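Local coordinates for Spermidine/putrescine ABC transporter, periplasmic binding protein (Treponema pallidum, PDB 2V84) that binds polyamines such as spermidine and putrescine, probably as the periplasmic receptor of an ABC uptake transporter, at residues M63-K66 and L67-G70; A116-K120 and M121-V125; K42-E45 and Q46-V50; R267-D270 and L271-F275; Q105-E109 and S110-R114. All blocks are in the same frame, centred on the assembly; numbering follows the deposited sequence.

Contact 1. Residues M63-K66 and L67-G70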
# COMPACT_ATOMS: atom_id res chain seq x y z
N MET A 63 3.79 -12.69 -5.14
CA MET A 63 3.43 -12.30 -6.50
C MET A 63 4.65 -12.42 -7.38
O MET A 63 4.58 -13.03 -8.46
CB MET A 63 2.95 -10.85 -6.53
CG MET A 63 2.76 -10.27 -7.93
SD MET A 63 4.25 -9.62 -8.76
CE MET A 63 4.58 -8.21 -7.69
N PHE A 64 5.76 -11.83 -6.93
CA PHE A 64 6.97 -11.77 -7.73
C PHE A 64 7.41 -13.17 -8.10
O PHE A 64 7.79 -13.42 -9.24
CB PHE A 64 8.09 -11.02 -6.99
CG PHE A 64 9.38 -10.95 -7.75
CD1 PHE A 64 9.63 -9.88 -8.61
CD2 PHE A 64 10.33 -11.96 -7.64
CE1 PHE A 64 10.82 -9.81 -9.33
CE2 PHE A 64 11.52 -11.91 -8.36
CZ PHE A 64 11.76 -10.83 -9.21
N ALA A 65 7.33 -14.08 -7.12
CA ALA A 65 7.73 -15.48 -7.28
C ALA A 65 7.01 -16.20 -8.40
O ALA A 65 7.60 -17.02 -9.10
CB ALA A 65 7.52 -16.22 -5.99
N LYS A 66 5.72 -15.92 -8.55
CA LYS A 66 4.95 -16.53 -9.63
C LYS A 66 5.32 -15.96 -10.99
O LYS A 66 5.23 -16.65 -12.01
CB LYS A 66 3.46 -16.37 -9.37
CG LYS A 66 2.63 -17.57 -9.77
CD LYS A 66 1.64 -17.87 -8.67
CE LYS A 66 0.47 -18.68 -9.16
NZ LYS A 66 -0.64 -18.60 -8.17
N LEU A 67 5.76 -14.70 -10.98
CA LEU A 67 6.10 -13.98 -12.21
C LEU A 67 7.60 -14.00 -12.51
O LEU A 67 8.05 -13.43 -13.52
CB LEU A 67 5.56 -12.55 -12.15
CG LEU A 67 4.08 -12.38 -12.52
CD1 LEU A 67 3.13 -13.04 -11.54
CD2 LEU A 67 3.76 -10.90 -12.64
N SER A 68 8.36 -14.66 -11.65
CA SER A 68 9.81 -14.84 -11.84
C SER A 68 10.12 -15.44 -13.20
O SER A 68 9.30 -16.16 -13.78
CB SER A 68 10.39 -15.76 -10.75
OG SER A 68 10.13 -15.24 -9.47
N ILE A 69 11.32 -15.15 -13.70
CA ILE A 69 11.82 -15.74 -14.94
C ILE A 69 11.20 -17.14 -15.14
O ILE A 69 11.55 -18.11 -14.44
CB ILE A 69 13.40 -15.76 -14.96
CG1 ILE A 69 13.97 -14.33 -14.85
CG2 ILE A 69 13.94 -16.47 -16.22
CD1 ILE A 69 13.77 -13.62 -13.48
N GLY A 70 10.28 -17.25 -16.10
CA GLY A 70 10.02 -16.17 -17.04
C GLY A 70 8.58 -15.70 -17.20
O GLY A 70 8.34 -14.51 -17.46
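The carbonyl oxygen F64 O is gripped at the C-terminal end of helix 60-67 by the hydroxyl of S68 and, weakly, by the amide of L67. S68 OG donates to F64 O over 3.0 Å, arriving from above the carbonyl plane, 35° out of it, and not along a lone pair. That hydroxyl can fold back on the helix because S68 OG stands beside its own backbone N (chi1 -58°), which also brings it 3.1 Å from A65 O. The same OG lies obliquely to the phenyl ring of F64, 3.8 Å from CD2. L67 N divides its hydrogen between two carbonyls: it is bonded to M63 O at 3.2 Å, in the carbonyl plane, and makes the weak bond to F64 O at 3.0 Å. On the buried side, the L67 side chain, in one of its two conformers, lies against the M63 end of this turn, with CD2 4.1 Å from M63 SD. M63 reaches it with a chain folded at both chi2 and chi3. Around this turn, M87 of helix 81-89 touches M63, F64 and L67, and V77 of strand 76-77 touches M63 and L67; the NZ of K66 bonds to Y74 OH. The last turn is thus closed by a serine hydroxyl together with an amide shared between i-3 and i-4 carbonyls, so that a carbonyl near the helix end is satisfied locally while sulfur and methyl groups pack toward the neighbouring helix and strand.

Contact 2. Residues A116-K120 and M121-V125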
# COMPACT_ATOMS: atom_id res chain seq x y z
N ALA A 116 8.21 8.22 -10.52
CA ALA A 116 9.48 8.23 -11.25
C ALA A 116 10.01 6.84 -11.68
O ALA A 116 10.91 6.77 -12.51
CB ALA A 116 10.55 9.00 -10.46
N TYR A 117 9.46 5.76 -11.12
CA TYR A 117 9.83 4.41 -11.57
C TYR A 117 9.33 4.13 -13.00
O TYR A 117 9.91 3.30 -13.71
CB TYR A 117 9.30 3.34 -10.59
CG TYR A 117 7.82 3.47 -10.35
CD1 TYR A 117 6.89 2.91 -11.24
CD2 TYR A 117 7.34 4.21 -9.27
CE1 TYR A 117 5.54 3.08 -11.05
CE2 TYR A 117 5.99 4.37 -9.07
CZ TYR A 117 5.10 3.80 -9.95
OH TYR A 117 3.76 3.98 -9.77
N ASP A 118 8.27 4.84 -13.42
CA ASP A 118 7.64 4.63 -14.74
C ASP A 118 6.76 5.83 -15.10
O ASP A 118 5.52 5.71 -15.21
CB ASP A 118 6.81 3.34 -14.70
CG ASP A 118 6.44 2.84 -16.08
OD1 ASP A 118 7.29 2.88 -17.00
OD2 ASP A 118 5.29 2.39 -16.23
N PRO A 119 7.38 7.01 -15.29
CA PRO A 119 6.69 8.30 -15.37
C PRO A 119 5.71 8.45 -16.54
O PRO A 119 4.76 9.25 -16.45
CB PRO A 119 7.86 9.29 -15.52
CG PRO A 119 8.94 8.48 -16.11
CD PRO A 119 8.84 7.17 -15.46
N LYS A 120 5.95 7.72 -17.62
CA LYS A 120 5.10 7.80 -18.80
C LYS A 120 4.12 6.62 -18.85
O LYS A 120 3.38 6.47 -19.83
CB LYS A 120 5.93 7.90 -20.09
CG LYS A 120 6.92 9.08 -20.11
CD LYS A 120 7.58 9.28 -21.47
CE LYS A 120 8.44 10.54 -21.50
NZ LYS A 120 9.16 10.74 -22.81
N MET A 121 4.11 5.83 -17.78
CA MET A 121 3.20 4.68 -17.64
C MET A 121 3.39 3.66 -18.77
O MET A 121 2.43 3.08 -19.30
CB MET A 121 1.75 5.15 -17.59
CG MET A 121 1.41 6.01 -16.33
SD MET A 121 -0.31 6.54 -16.30
CE MET A 121 -0.20 8.03 -17.27
N GLU A 122 4.65 3.45 -19.13
CA GLU A 122 4.99 2.57 -20.23
C GLU A 122 4.84 1.10 -19.85
O GLU A 122 4.61 0.26 -20.72
CB GLU A 122 6.39 2.88 -20.73
CG GLU A 122 6.84 1.99 -21.86
CD GLU A 122 8.12 2.47 -22.52
OE1 GLU A 122 9.04 2.92 -21.80
OE2 GLU A 122 8.18 2.39 -23.75
N TYR A 123 4.94 0.79 -18.56
CA TYR A 123 4.93 -0.58 -18.09
C TYR A 123 3.95 -0.71 -16.95
O TYR A 123 3.79 -1.79 -16.39
CB TYR A 123 6.31 -1.01 -17.62
CG TYR A 123 7.31 -1.25 -18.74
CD1 TYR A 123 7.41 -2.48 -19.35
CD2 TYR A 123 8.16 -0.22 -19.17
CE1 TYR A 123 8.33 -2.70 -20.38
CE2 TYR A 123 9.08 -0.42 -20.21
CZ TYR A 123 9.17 -1.67 -20.80
OH TYR A 123 10.08 -1.91 -21.81
N SER A 124 3.32 0.39 -16.56
CA SER A 124 2.46 0.38 -15.35
C SER A 124 1.41 1.45 -15.42
O SER A 124 1.64 2.49 -16.00
CB SER A 124 3.31 0.58 -14.08
OG SER A 124 3.89 1.89 -14.02
N VAL A 125 0.26 1.23 -14.79
CA VAL A 125 -0.74 2.29 -14.67
C VAL A 125 -1.16 2.35 -13.22
O VAL A 125 -1.49 1.34 -12.68
CB VAL A 125 -2.01 2.01 -15.52
CG1 VAL A 125 -3.10 3.09 -15.27
CG2 VAL A 125 -1.65 1.96 -17.04
O HOH W 1 2.39 3.49 -11.90
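From its CB, which lies 3.3 Å from S124 OG, the side chain of D118 runs into the bend made by residues 121-124. Its CG is anti to the backbone N (chi1 -164°), which directs the carboxylate at the backbone of Y123 and the hydroxyl of S124. OD2 accepts two hydrogen bonds: S124 OG donates at 2.7 Å to the anti lone pair, and Y123 N donates at 2.8 Å on the syn side, 15° out of the carboxylate plane. OD1 sits at the edge of the Y123 ring, near its plane and 3.9 Å from CD2, and forms a salt bridge with K88 of helix 81-89. Two bonds on one oxygen and a lysine on the other would hold the carboxylate against rotation. S124 OG also takes a hydrogen bond from a water at 3.1 Å, and that water is 2.6 Å from Y117 OH, so the tyrosine hydroxyl is tied to the serine through it. The backbone closes with M121 N bonded to D118 O at 2.9 Å. This is a type I beta turn, D118 to M121, whose first residue uses its side chain to fasten the chain leading into strand 125-137.

Contact 3. Residues K42-E45 and Q46-V50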
# COMPACT_ATOMS: atom_id res chain seq x y z
N LYS A 42 -17.62 -8.62 -11.12
CA LYS A 42 -18.90 -9.06 -11.66
C LYS A 42 -19.38 -8.14 -12.78
O LYS A 42 -19.90 -8.62 -13.79
CB LYS A 42 -20.00 -9.11 -10.57
CG LYS A 42 -19.59 -9.61 -9.17
CD LYS A 42 -20.28 -10.94 -8.77
CE LYS A 42 -19.35 -12.15 -8.95
NZ LYS A 42 -18.39 -12.01 -10.11
N LYS A 43 -19.21 -6.84 -12.60
CA LYS A 43 -19.66 -5.84 -13.57
C LYS A 43 -18.88 -5.93 -14.87
O LYS A 43 -19.47 -5.83 -15.94
CB LYS A 43 -19.58 -4.42 -12.99
CG LYS A 43 -20.79 -4.05 -12.17
CD LYS A 43 -20.53 -2.91 -11.21
CE LYS A 43 -21.57 -2.92 -10.11
NZ LYS A 43 -21.84 -1.57 -9.56
N PHE A 44 -17.57 -6.10 -14.76
CA PHE A 44 -16.70 -6.27 -15.93
C PHE A 44 -17.08 -7.56 -16.65
O PHE A 44 -17.08 -7.62 -17.88
CB PHE A 44 -15.24 -6.31 -15.49
CG PHE A 44 -14.25 -6.48 -16.62
CD1 PHE A 44 -13.89 -5.39 -17.41
CD2 PHE A 44 -13.66 -7.71 -16.86
CE1 PHE A 44 -12.96 -5.53 -18.43
CE2 PHE A 44 -12.73 -7.86 -17.91
CZ PHE A 44 -12.38 -6.76 -18.68
N GLU A 45 -17.41 -8.58 -15.86
CA GLU A 45 -17.83 -9.87 -16.40
C GLU A 45 -19.16 -9.74 -17.13
O GLU A 45 -19.32 -10.27 -18.23
CB GLU A 45 -17.95 -10.91 -15.28
CG GLU A 45 -16.63 -11.55 -14.89
CD GLU A 45 -16.78 -12.56 -13.77
OE1 GLU A 45 -17.77 -12.46 -13.01
OE2 GLU A 45 -15.92 -13.45 -13.64
N GLN A 46 -20.11 -9.03 -16.52
CA GLN A 46 -21.41 -8.85 -17.16
C GLN A 46 -21.32 -7.93 -18.38
O GLN A 46 -21.94 -8.21 -19.40
CB GLN A 46 -22.46 -8.34 -16.16
CG GLN A 46 -23.81 -8.99 -16.38
CD GLN A 46 -24.98 -8.04 -16.20
OE1 GLN A 46 -25.08 -7.35 -15.19
NE2 GLN A 46 -25.87 -8.02 -17.18
N GLN A 47 -20.52 -6.87 -18.28
CA GLN A 47 -20.40 -5.92 -19.39
C GLN A 47 -19.78 -6.54 -20.64
O GLN A 47 -20.31 -6.39 -21.74
CB GLN A 47 -19.61 -4.67 -18.98
CG GLN A 47 -19.30 -3.72 -20.14
CD GLN A 47 -18.92 -2.33 -19.68
OE1 GLN A 47 -18.83 -2.06 -18.48
NE2 GLN A 47 -18.71 -1.43 -20.63
N TYR A 48 -18.67 -7.26 -20.47
CA TYR A 48 -17.92 -7.80 -21.59
C TYR A 48 -18.18 -9.28 -21.89
O TYR A 48 -17.55 -9.86 -22.78
CB TYR A 48 -16.42 -7.55 -21.39
CG TYR A 48 -16.05 -6.09 -21.43
CD1 TYR A 48 -15.83 -5.45 -22.64
CD2 TYR A 48 -15.95 -5.33 -20.26
CE1 TYR A 48 -15.51 -4.11 -22.69
CE2 TYR A 48 -15.63 -3.99 -20.30
CZ TYR A 48 -15.41 -3.38 -21.52
OH TYR A 48 -15.10 -2.05 -21.59
N ASN A 49 -19.11 -9.90 -21.16
CA ASN A 49 -19.39 -11.34 -21.32
C ASN A 49 -18.10 -12.16 -21.28
O ASN A 49 -17.81 -12.95 -22.17
CB ASN A 49 -20.18 -11.61 -22.61
CG ASN A 49 -21.67 -11.47 -22.41
OD1 ASN A 49 -22.15 -11.25 -21.29
ND2 ASN A 49 -22.42 -11.60 -23.49
N VAL A 50 -17.32 -11.90 -20.23
CA VAL A 50 -16.06 -12.58 -19.99
C VAL A 50 -16.11 -13.11 -18.56
O VAL A 50 -17.07 -12.85 -17.85
CB VAL A 50 -14.86 -11.62 -20.20
CG1 VAL A 50 -14.77 -11.17 -21.64
CG2 VAL A 50 -14.96 -10.42 -19.26
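The end of helix 38-48, the helix of the beta-alpha-beta unit formed with strands 26-32 and 51-57, is held together here by an aromatic pair and by backbone bonds that carry the chain out of the helix. The rings of F44 and Y48, one turn apart, meet obliquely, with centroids 4.9 Å apart and planes at 45°; F44 CE1 comes 3.5 Å from Y48 CD2. With CG anti to the backbone N (chi1 -180°), the F44 side chain sends its ring toward the residues that follow, where it meets Y48 and also V50, CE2 lying 3.7 Å from V50 CG2. F44 O accepts from Y48 N at 3.1 Å and also lies at the edge of the Y48 ring. After N49, which has positive phi, V50 N donates to E45 O at 3.3 Å, in the carbonyl plane and on a lone pair. E45 stretches back along the helix, where OE1 forms a salt bridge with K42 NZ at 3.0 Å, while OE2 accepts from V52 N in the next strand. F44 also meets F275 and F278 of helix 269-279 edge-to-face. The positive-phi N49 and the six-to-one bond from V50 N make a Schellman-type helix C-cap, leading into strand 51-57 of the beta-alpha-beta crossover.

Contact 4. Residues R267-D270 and L271-F275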
# COMPACT_ATOMS: atom_id res chain seq x y z
N ARG A 267 -1.50 -13.67 -22.18
CA ARG A 267 -2.23 -14.27 -23.31
C ARG A 267 -3.36 -13.40 -23.82
O ARG A 267 -3.72 -13.49 -24.99
CB ARG A 267 -2.83 -15.63 -22.94
CG ARG A 267 -1.87 -16.69 -22.47
CD ARG A 267 -2.69 -17.84 -21.91
NE ARG A 267 -1.88 -18.85 -21.24
CZ ARG A 267 -1.81 -19.02 -19.93
NH1 ARG A 267 -2.51 -18.25 -19.10
NH2 ARG A 267 -1.04 -19.99 -19.43
N ASN A 268 -3.93 -12.59 -22.93
CA ASN A 268 -5.05 -11.70 -23.28
C ASN A 268 -4.76 -10.23 -22.98
O ASN A 268 -5.32 -9.68 -22.03
CB ASN A 268 -6.32 -12.13 -22.55
CG ASN A 268 -7.58 -11.81 -23.34
OD1 ASN A 268 -7.69 -10.76 -24.00
ND2 ASN A 268 -8.54 -12.73 -23.28
N ARG A 269 -3.91 -9.60 -23.78
CA ARG A 269 -3.58 -8.19 -23.58
C ARG A 269 -4.80 -7.30 -23.80
O ARG A 269 -4.96 -6.29 -23.12
CB ARG A 269 -2.42 -7.75 -24.48
CG ARG A 269 -1.04 -8.29 -24.05
CD ARG A 269 0.04 -7.96 -25.07
NE ARG A 269 0.08 -6.53 -25.40
CZ ARG A 269 0.71 -5.60 -24.68
NH1 ARG A 269 1.40 -5.93 -23.59
NH2 ARG A 269 0.68 -4.32 -25.06
N ASP A 270 -5.67 -7.68 -24.73
CA ASP A 270 -6.88 -6.89 -25.01
C ASP A 270 -7.81 -6.77 -23.79
O ASP A 270 -8.31 -5.69 -23.49
CB ASP A 270 -7.64 -7.50 -26.19
CG ASP A 270 -6.82 -7.47 -27.48
OD1 ASP A 270 -6.13 -6.46 -27.74
OD2 ASP A 270 -6.87 -8.47 -28.22
N LEU A 271 -8.03 -7.88 -23.09
CA LEU A 271 -8.82 -7.80 -21.86
C LEU A 271 -8.06 -7.15 -20.71
O LEU A 271 -8.67 -6.53 -19.84
CB LEU A 271 -9.35 -9.17 -21.43
CG LEU A 271 -10.72 -9.56 -21.99
CD1 LEU A 271 -11.11 -10.89 -21.39
CD2 LEU A 271 -11.76 -8.51 -21.71
N ALA A 272 -6.74 -7.29 -20.69
CA ALA A 272 -5.94 -6.62 -19.65
C ALA A 272 -6.09 -5.10 -19.74
O ALA A 272 -6.32 -4.44 -18.74
CB ALA A 272 -4.49 -7.02 -19.75
N HIS A 273 -5.99 -4.56 -20.95
CA HIS A 273 -6.13 -3.12 -21.13
C HIS A 273 -7.57 -2.68 -20.82
O HIS A 273 -7.79 -1.61 -20.25
CB HIS A 273 -5.79 -2.73 -22.57
CG HIS A 273 -4.33 -2.79 -22.90
ND1 HIS A 273 -3.70 -3.96 -23.25
CD2 HIS A 273 -3.38 -1.83 -22.92
CE1 HIS A 273 -2.43 -3.72 -23.51
NE2 HIS A 273 -2.20 -2.44 -23.31
N ALA A 274 -8.53 -3.51 -21.22
CA ALA A 274 -9.94 -3.19 -21.08
C ALA A 274 -10.31 -3.13 -19.62
O ALA A 274 -11.15 -2.32 -19.21
CB ALA A 274 -10.80 -4.22 -21.83
N PHE A 275 -9.69 -3.98 -18.83
CA PHE A 275 -9.97 -3.96 -17.41
C PHE A 275 -9.37 -2.75 -16.71
O PHE A 275 -10.04 -2.13 -15.89
CB PHE A 275 -9.55 -5.25 -16.72
CG PHE A 275 -9.98 -5.30 -15.29
CD1 PHE A 275 -11.25 -5.78 -14.95
CD2 PHE A 275 -9.14 -4.83 -14.27
CE1 PHE A 275 -11.67 -5.80 -13.61
CE2 PHE A 275 -9.55 -4.84 -12.94
CZ PHE A 275 -10.82 -5.33 -12.61
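This contact is the N-terminal turn of helix 269-279, an N-cap with a histidine bonded back to the helix backbone, on the face of the fold near strands 26-32 and 76-77. N268 is the N-cap: its OD1 accepts from L271 N at 3.0 Å, the N-H coming from above the amide plane and well off a lone pair. L271 CB rests 3.4 Å from N268 OD1, and L271 CD1 lies 3.7 Å from N268 ND2, so the leucine crosses the amide at a slant. Backbone bonds then take over, A272 N to N268 O at 3.1 Å and A274 N to D270 O. R269 O is gripped twice by H273, by its backbone N at 3.0 Å and by its ring ND1 at 2.7 Å, from opposite faces of the carbonyl plane. The histidine can do this because its CG lies beside the backbone N (chi1 -73°), and the ring is held with R269 O only 6° out of its plane. ND1 must carry the hydrogen, while NE2 accepts from D97 N, which fixes the ring at both nitrogens. The guanidinium of R269 lies alongside, its salt bridge to E94 and a bond to K95 O drawing it toward strand 93-94, and D270 pairs with K100. L271 and F275 pack on L27. The guanidinium and imidazole planes are 71° apart, and H273 CE1 sits over one guanidinium face, 3.5 Å from R269 NH2.

Contact 5. Residues Q105-E109 and S110-R114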
# COMPACT_ATOMS: atom_id res chain seq x y z
N GLN A 105 -6.41 9.33 -18.75
CA GLN A 105 -6.53 10.79 -18.65
C GLN A 105 -7.11 11.25 -17.31
O GLN A 105 -7.13 12.45 -17.02
CB GLN A 105 -7.33 11.35 -19.83
CG GLN A 105 -6.57 11.32 -21.15
CD GLN A 105 -5.18 11.92 -21.03
OE1 GLN A 105 -5.03 13.12 -20.80
NE2 GLN A 105 -4.16 11.09 -21.18
N PHE A 106 -7.58 10.31 -16.49
CA PHE A 106 -8.12 10.66 -15.17
C PHE A 106 -7.05 10.63 -14.06
O PHE A 106 -7.35 10.94 -12.89
CB PHE A 106 -9.26 9.73 -14.80
CG PHE A 106 -10.45 9.87 -15.70
CD1 PHE A 106 -10.96 11.12 -16.01
CD2 PHE A 106 -11.09 8.74 -16.21
CE1 PHE A 106 -12.07 11.25 -16.84
CE2 PHE A 106 -12.20 8.86 -17.02
CZ PHE A 106 -12.69 10.11 -17.34
N ILE A 107 -5.83 10.27 -14.44
CA ILE A 107 -4.72 10.17 -13.48
C ILE A 107 -4.27 11.60 -13.19
O ILE A 107 -3.89 12.34 -14.10
CB ILE A 107 -3.58 9.21 -13.97
CG1 ILE A 107 -4.06 7.74 -14.08
CG2 ILE A 107 -2.38 9.21 -13.03
CD1 ILE A 107 -4.63 7.17 -12.80
N LYS A 108 -4.36 12.01 -11.92
CA LYS A 108 -4.00 13.37 -11.49
C LYS A 108 -2.58 13.72 -11.93
O LYS A 108 -1.71 12.88 -11.91
CB LYS A 108 -4.11 13.50 -9.97
CG LYS A 108 -5.52 13.69 -9.45
CD LYS A 108 -5.62 13.77 -7.93
CE LYS A 108 -7.08 13.98 -7.52
NZ LYS A 108 -7.37 14.07 -6.06
N GLU A 109 -2.36 14.98 -12.30
CA GLU A 109 -1.01 15.42 -12.67
C GLU A 109 0.01 15.23 -11.53
O GLU A 109 1.17 14.88 -11.77
CB GLU A 109 -1.02 16.88 -13.14
CG GLU A 109 0.35 17.41 -13.60
CD GLU A 109 1.08 16.46 -14.56
OE1 GLU A 109 0.48 16.03 -15.57
OE2 GLU A 109 2.27 16.15 -14.30
N SER A 110 -0.46 15.44 -10.29
CA SER A 110 0.41 15.38 -9.12
C SER A 110 0.94 13.98 -8.91
O SER A 110 2.07 13.80 -8.44
CB SER A 110 -0.33 15.86 -7.87
OG SER A 110 -1.57 15.19 -7.74
N VAL A 111 0.14 12.99 -9.29
CA VAL A 111 0.57 11.60 -9.21
C VAL A 111 1.58 11.29 -10.31
O VAL A 111 2.59 10.62 -10.05
CB VAL A 111 -0.63 10.64 -9.26
CG1 VAL A 111 -0.16 9.20 -9.40
CG2 VAL A 111 -1.46 10.80 -8.01
N ARG A 112 1.30 11.75 -11.53
CA ARG A 112 2.21 11.56 -12.66
C ARG A 112 3.64 12.01 -12.31
O ARG A 112 4.61 11.33 -12.65
CB ARG A 112 1.72 12.32 -13.92
CG ARG A 112 0.33 11.89 -14.40
CD ARG A 112 -0.03 12.53 -15.75
NE ARG A 112 -0.69 11.55 -16.61
CZ ARG A 112 -1.97 11.59 -16.99
NH1 ARG A 112 -2.75 12.61 -16.63
NH2 ARG A 112 -2.46 10.63 -17.77
N ALA A 113 3.75 13.13 -11.61
CA ALA A 113 5.05 13.67 -11.18
C ALA A 113 5.81 12.79 -10.17
O ALA A 113 7.05 12.75 -10.21
CB ALA A 113 4.89 15.09 -10.65
N ARG A 114 5.09 12.10 -9.29
CA ARG A 114 5.72 11.26 -8.25
C ARG A 114 6.14 9.87 -8.71
O ARG A 114 6.98 9.23 -8.05
CB ARG A 114 4.78 11.07 -7.06
CG ARG A 114 4.37 12.32 -6.33
CD ARG A 114 3.37 11.98 -5.24
NE ARG A 114 4.01 11.71 -3.95
CZ ARG A 114 3.35 11.63 -2.80
NH1 ARG A 114 2.04 11.80 -2.77
NH2 ARG A 114 4.02 11.39 -1.68
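R112 lays its guanidinium over the side chain of I107, whose CB sits under the centre of one face, 4.1 Å from the plane. The two meet at the N-terminal start of helix 109-114, where K108 is the N-cap residue; a 3-10 turn at 105-106 and a short linker precede the helix. The arginine doubles back along the chain: CG lies beside its backbone N (chi1 -59°), CG passes 4.1 Å from I107 CG2, and a bend at chi3 carries the guanidinium back toward I107 and Q105. NH1 comes close to I107 O, but at an angle too poor for a hydrogen bond, and NH2 makes a weak bond to V104 O. In one of the two conformers of Q105, its side chain and that of R112 cross at about a right angle, while amide and guanidinium planes are only 26° apart. E109 approaches R112 from another side, its OE1 3.5 Å from R112 CD, without ion pairing between them. The helix itself opens with R112 N bonded to K108 O at 3.2 Å and A113 N to E109 O at 3.1 Å. K108 extends away to E314 and S296 O, while I107 packs on I298. On the buried side of the turn, I107 CG2 meets V111 CG1 at 4.3 Å.

Overall arrangement
Contacts 3 and 4 share several packing contacts: F44 CG lies 3.5 Å from F275 CD1, F44 CZ 3.6 Å from L271 CD2 and V50 CG1 3.7 Å from L271 CD1, so two helices share one apolar patch; the centres of the two contacts lie 13 Å apart. Contacts 5 and 2 follow each other along the chain, have the nearest centres (11 Å) and touch where M121 CE packs 3.5 Å from R112 NH2. Contact 2 approaches contact 4 to about 7 Å between nearest atoms, whereas contact 1 stays about 10 Å from both. The Y117 side chain of contact 2 is about 11 Å from that of R167, predicted to bind spermidine; the other contacts lie away from that site.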